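Local coordinates for protein putative oxidoreductase with NAD(P)-binding Rossmann-fold domain (Clostridium difficile, PDB 3UUW) that is probably a nucleotide-dependent oxidoreductase of the Gfo/Idh/MocA family, expected to bind NAD(P) through its Rossmann-fold domain, at residues L14-T27 with V43-M55. Numbering follows the deposited sequence. Where two conformers were deposited one is given.
Sequences LGSIAQKAYLPILT and VKREKICSDYRIM
Thr27 lays its methyl over one face of the Tyr52 ring where the first two helices of the Rossmann fold, 16-26 and 43-52, lie side by side over the parallel sheet. Its CG2 sits 3.6 Å from the centroid of the Tyr52 ring and 17° off the normal, a CH-pi contact. Thr27 OG1 lies between the backbone N and the carbonyl carbon (chi1 56°), where it bonds Leu23 O at 2.6 Å, fixing the rotation that places CG2 over the ring; Leu23 O also takes Thr27 N. Leu23 CB packs on Tyr52 CE2 at 4.0 Å. With axes 12.3 Å apart at closest approach and inclined by 36°, the helices meet through side chains and share no direct hydrogen bond. In the conformer given, Ile48 CG2 lies 4.0 Å from both Leu14 CD1 and Leu23 CD1, and its CD1 is 3.7 Å from Gln19 OE1. Further toward the N-terminal ends, Lys44 lays its aliphatic CE against Leu14 O, beside the glycine-rich turn that, in a GxGxxA-like pattern, is consistent with dinucleotide binding. Strand 33-38 lies beneath, where Phe34 touches Thr27 and Ile54; at the far end, Arg53 of a second subunit bonds Thr27 O and Tyr52 O. Gln19 NE2 bonds Leu14 O at 2.9 Å, while a water donates to Gln19 O and is hydrogen-bonded to Tyr52 OH at 2.7 Å, at the ring edge.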
loop_
_atom_site.group_PDB
_atom_site.type_symbol
_atom_site.label_atom_id
_atom_site.label_comp_id
_atom_site.label_asym_id
_atom_site.label_seq_id
_atom_site.Cartn_x
_atom_site.Cartn_y
_atom_site.Cartn_z
ATOM N N LEU A 14 -7.887 22.387 31.150
ATOM C CA LEU A 14 -7.630 22.882 29.810
ATOM C C LEU A 14 -6.209 22.532 29.365
ATOM O O LEU A 14 -5.542 23.336 28.709
ATOM C CB LEU A 14 -7.883 24.372 29.742
ATOM C CG LEU A 14 -9.288 24.839 30.135
ATOM C CD1 LEU A 14 -9.348 26.361 30.216
ATOM C CD2 LEU A 14 -10.317 24.293 29.146
ATOM N N GLY A 15 -5.805 21.303 29.678
ATOM C CA GLY A 15 -4.490 20.762 29.327
ATOM C C GLY A 15 -4.375 20.330 27.869
ATOM O O GLY A 15 -5.221 20.651 27.043
ATOM N N SER A 16 -3.328 19.582 27.548
ATOM C CA SER A 16 -3.067 19.256 26.142
ATOM C C SER A 16 -4.191 18.410 25.520
ATOM O O SER A 16 -4.567 18.638 24.383
ATOM C CB SER A 16 -1.696 18.601 25.967
ATOM O OG SER A 16 -1.690 17.292 26.501
ATOM N N ILE A 17 -4.737 17.459 26.263
ATOM C CA ILE A 17 -5.836 16.635 25.755
ATOM C C ILE A 17 -7.097 17.468 25.496
ATOM O O ILE A 17 -7.744 17.351 24.449
ATOM C CB ILE A 17 -6.114 15.455 26.711
ATOM C CG1 ILE A 17 -4.871 14.557 26.813
ATOM C CG2 ILE A 17 -7.286 14.680 26.249
ATOM C CD1 ILE A 17 -4.371 14.035 25.480
ATOM N N ALA A 18 -7.457 18.346 26.423
ATOM C CA ALA A 18 -8.599 19.217 26.187
ATOM C C ALA A 18 -8.371 20.068 24.932
ATOM O O ALA A 18 -9.269 20.209 24.092
ATOM C CB ALA A 18 -8.850 20.145 27.399
ATOM N N GLN A 19 -7.160 20.609 24.813
ATOM C CA GLN A 19 -6.821 21.494 23.698
ATOM C C GLN A 19 -6.828 20.819 22.335
ATOM O O GLN A 19 -7.175 21.464 21.343
ATOM C CB GLN A 19 -5.476 22.183 23.946
ATOM C CG GLN A 19 -5.576 23.239 25.040
ATOM C CD GLN A 19 -4.287 23.969 25.231
ATOM O OE1 GLN A 19 -3.743 24.551 24.287
ATOM N NE2 GLN A 19 -3.767 23.916 26.431
ATOM N N LYS A 20 -6.443 19.551 22.257
ATOM C CA LYS A 20 -6.367 18.897 20.949
ATOM C C LYS A 20 -7.540 17.979 20.599
ATOM O O LYS A 20 -7.827 17.813 19.413
ATOM C CB LYS A 20 -5.049 18.112 20.800
ATOM C CG LYS A 20 -4.998 16.805 21.543
ATOM C CD LYS A 20 -3.651 16.129 21.326
ATOM C CE LYS A 20 -3.571 14.813 22.052
ATOM N NZ LYS A 20 -2.262 14.161 21.823
ATOM N N ALA A 21 -8.198 17.399 21.613
ATOM C CA ALA A 21 -9.253 16.363 21.405
ATOM C C ALA A 21 -10.671 16.791 21.691
ATOM O O ALA A 21 -11.625 16.099 21.237
ATOM C CB ALA A 21 -8.942 15.123 22.252
ATOM N N TYR A 22 -10.846 17.878 22.463
ATOM C CA TYR A 22 -12.183 18.332 22.872
ATOM C C TYR A 22 -12.546 19.749 22.486
ATOM O O TYR A 22 -13.596 19.948 21.843
ATOM C CB TYR A 22 -12.396 18.096 24.363
ATOM C CG TYR A 22 -12.389 16.630 24.681
ATOM C CD1 TYR A 22 -13.521 15.857 24.465
ATOM C CD2 TYR A 22 -11.230 15.991 25.105
ATOM C CE1 TYR A 22 -13.527 14.491 24.741
ATOM C CE2 TYR A 22 -11.214 14.623 25.377
ATOM C CZ TYR A 22 -12.355 13.878 25.181
ATOM O OH TYR A 22 -12.363 12.519 25.450
ATOM N N LEU A 23 -11.701 20.726 22.842
ATOM C CA LEU A 23 -11.959 22.129 22.512
ATOM C C LEU A 23 -12.249 22.324 21.026
ATOM O O LEU A 23 -13.219 23.037 20.684
ATOM C CB LEU A 23 -10.829 23.046 23.017
ATOM C CG LEU A 23 -10.906 23.352 24.517
ATOM C CD1 LEU A 23 -9.618 23.924 25.067
ATOM C CD2 LEU A 23 -12.112 24.277 24.813
ATOM N N PRO A 24 -11.476 21.659 20.135
ATOM C CA PRO A 24 -11.765 21.928 18.718
ATOM C C PRO A 24 -13.176 21.563 18.270
ATOM O O PRO A 24 -13.681 22.148 17.317
ATOM C CB PRO A 24 -10.712 21.096 17.983
ATOM C CG PRO A 24 -9.548 21.056 18.953
ATOM C CD PRO A 24 -10.234 20.858 20.278
ATOM N N ILE A 25 -13.811 20.618 18.941
ATOM C CA ILE A 25 -15.195 20.275 18.579
ATOM C C ILE A 25 -16.230 21.031 19.424
ATOM O O ILE A 25 -17.247 21.536 18.882
ATOM C CB ILE A 25 -15.431 18.750 18.579
ATOM C CG1 ILE A 25 -14.916 18.116 19.851
ATOM C CG2 ILE A 25 -14.769 18.137 17.379
ATOM C CD1 ILE A 25 -14.820 16.574 19.821
ATOM N N LEU A 26 -15.974 21.162 20.725
ATOM C CA LEU A 26 -16.965 21.727 21.621
ATOM C C LEU A 26 -17.086 23.239 21.515
ATOM O O LEU A 26 -18.114 23.787 21.888
ATOM C CB LEU A 26 -16.693 21.306 23.070
ATOM C CG LEU A 26 -16.856 19.810 23.347
ATOM C CD1 LEU A 26 -16.398 19.520 24.764
ATOM C CD2 LEU A 26 -18.325 19.343 23.098
ATOM N N THR A 27 -16.055 23.901 20.986
ATOM C CA THR A 27 -16.103 25.346 20.828
ATOM C C THR A 27 -16.992 25.785 19.675
ATOM O O THR A 27 -17.273 26.984 19.564
ATOM C CB THR A 27 -14.699 25.964 20.725
ATOM O OG1 THR A 27 -13.994 25.345 19.656
ATOM C CG2 THR A 27 -13.941 25.776 22.054
ATOM N N VAL A 43 -3.209 31.981 34.316
ATOM C CA VAL A 43 -2.686 32.556 33.074
ATOM C C VAL A 43 -3.141 31.726 31.866
ATOM O O VAL A 43 -3.627 32.264 30.868
ATOM C CB VAL A 43 -1.151 32.680 33.121
ATOM C CG1 VAL A 43 -0.605 33.143 31.775
ATOM C CG2 VAL A 43 -0.733 33.638 34.256
ATOM N N LYS A 44 -3.007 30.410 31.978
ATOM C CA LYS A 44 -3.403 29.538 30.900
ATOM C C LYS A 44 -4.912 29.623 30.717
ATOM O O LYS A 44 -5.402 29.665 29.582
ATOM C CB LYS A 44 -2.988 28.097 31.175
ATOM C CG LYS A 44 -3.223 27.188 29.985
ATOM C CD LYS A 44 -2.703 25.768 30.189
ATOM C CE LYS A 44 -3.555 24.999 31.172
ATOM N NZ LYS A 44 -2.980 23.651 31.486
ATOM N N ARG A 45 -5.646 29.642 31.832
ATOM C CA ARG A 45 -7.105 29.724 31.795
ATOM C C ARG A 45 -7.568 30.934 31.005
ATOM O O ARG A 45 -8.414 30.827 30.112
ATOM C CB ARG A 45 -7.663 29.827 33.223
ATOM C CG ARG A 45 -9.154 29.955 33.257
ATOM C CD ARG A 45 -9.712 29.733 34.623
ATOM N NE ARG A 45 -9.512 30.846 35.536
ATOM C CZ ARG A 45 -8.816 30.815 36.678
ATOM N NH1 ARG A 45 -8.177 29.725 37.101
ATOM N NH2 ARG A 45 -8.772 31.900 37.417
ATOM N N GLU A 46 -7.013 32.088 31.328
ATOM C CA GLU A 46 -7.450 33.319 30.688
ATOM C C GLU A 46 -7.079 33.370 29.198
ATOM O O GLU A 46 -7.854 33.879 28.383
ATOM C CB GLU A 46 -6.979 34.536 31.488
ATOM C CG GLU A 46 -7.638 34.529 32.876
ATOM C CD GLU A 46 -7.509 35.805 33.637
ATOM O OE1 GLU A 46 -6.554 36.570 33.397
ATOM O OE2 GLU A 46 -8.369 36.027 34.511
ATOM N N LYS A 47 -5.918 32.827 28.853
ATOM C CA LYS A 47 -5.474 32.810 27.463
ATOM C C LYS A 47 -6.375 31.904 26.615
ATOM O O LYS A 47 -6.875 32.322 25.571
ATOM C CB LYS A 47 -4.015 32.361 27.372
ATOM C CG LYS A 47 -3.382 32.577 25.996
ATOM C CD LYS A 47 -1.932 32.102 25.972
ATOM C CE LYS A 47 -1.300 32.305 24.599
ATOM N NZ LYS A 47 -2.143 31.740 23.519
ATOM N N ILE A 48 -6.583 30.666 27.067
ATOM C CA ILE A 48 -7.455 29.734 26.346
ATOM C C ILE A 48 -8.873 30.285 26.208
ATOM O O ILE A 48 -9.424 30.315 25.109
ATOM C CB ILE A 48 -7.491 28.350 27.011
ATOM C CG1 ILE A 48 -6.154 27.626 26.801
ATOM C CG2 ILE A 48 -8.665 27.520 26.448
ATOM C CD1 ILE A 48 -5.736 27.478 25.337
ATOM N N CYS A 49 -9.455 30.744 27.313
ATOM C CA CYS A 49 -10.816 31.301 27.290
ATOM C C CYS A 49 -10.917 32.503 26.331
ATOM O O CYS A 49 -11.890 32.631 25.596
ATOM C CB CYS A 49 -11.270 31.687 28.691
ATOM S SG CYS A 49 -11.626 30.214 29.649
ATOM N N SER A 50 -9.914 33.367 26.345
ATOM C CA SER A 50 -9.879 34.506 25.434
ATOM C C SER A 50 -9.832 34.051 23.972
ATOM O O SER A 50 -10.513 34.617 23.115
ATOM C CB SER A 50 -8.655 35.368 25.702
ATOM O OG SER A 50 -8.647 36.474 24.816
ATOM N N ASP A 51 -9.004 33.057 23.683
ATOM C CA ASP A 51 -8.863 32.558 22.314
ATOM C C ASP A 51 -10.215 32.134 21.752
ATOM O O ASP A 51 -10.493 32.352 20.591
ATOM C CB ASP A 51 -7.916 31.350 22.249
ATOM C CG ASP A 51 -6.479 31.695 22.551
ATOM O OD1 ASP A 51 -6.103 32.886 22.518
ATOM O OD2 ASP A 51 -5.706 30.749 22.812
ATOM N N TYR A 52 -11.044 31.523 22.587
ATOM C CA TYR A 52 -12.328 30.985 22.146
ATOM C C TYR A 52 -13.564 31.786 22.559
ATOM O O TYR A 52 -14.701 31.358 22.277
ATOM C CB TYR A 52 -12.497 29.584 22.680
ATOM C CG TYR A 52 -11.632 28.527 22.053
ATOM C CD1 TYR A 52 -11.835 28.144 20.745
ATOM C CD2 TYR A 52 -10.666 27.858 22.799
ATOM C CE1 TYR A 52 -11.079 27.151 20.167
ATOM C CE2 TYR A 52 -9.909 26.847 22.239
ATOM C CZ TYR A 52 -10.127 26.495 20.918
ATOM O OH TYR A 52 -9.386 25.502 20.327
ATOM N N ARG A 53 -13.348 32.923 23.224
ATOM C CA ARG A 53 -14.428 33.795 23.675
ATOM C C ARG A 53 -15.363 33.084 24.635
ATOM O O ARG A 53 -16.585 33.212 24.552
ATOM C CB ARG A 53 -15.201 34.388 22.498
ATOM C CG ARG A 53 -14.350 35.302 21.599
ATOM C CD ARG A 53 -14.979 35.437 20.181
ATOM N NE ARG A 53 -15.098 34.117 19.574
ATOM C CZ ARG A 53 -14.103 33.447 18.990
ATOM N NH1 ARG A 53 -12.888 33.975 18.886
ATOM N NH2 ARG A 53 -14.327 32.225 18.521
ATOM N N ILE A 54 -14.755 32.332 25.536
ATOM C CA ILE A 54 -15.447 31.605 26.576
ATOM C C ILE A 54 -15.178 32.346 27.882
ATOM O O ILE A 54 -14.110 32.933 28.063
ATOM C CB ILE A 54 -14.927 30.153 26.704
ATOM C CG1 ILE A 54 -15.180 29.358 25.420
ATOM C CG2 ILE A 54 -15.645 29.428 27.828
ATOM C CD1 ILE A 54 -14.471 28.004 25.399
ATOM N N MET A 55 -16.146 32.299 28.785
ATOM C CA MET A 55 -16.026 32.957 30.081
ATOM C C MET A 55 -15.133 32.128 31.003
ATOM O O MET A 55 -15.397 30.952 31.217
ATOM C CB MET A 55 -17.415 33.100 30.714
ATOM C CG MET A 55 -17.432 33.757 32.086
ATOM S SD MET A 55 -16.871 35.470 32.065
ATOM C CE MET A 55 -18.110 36.213 31.009
HETATM O O HOH W 1 -7.377 24.298 21.646
#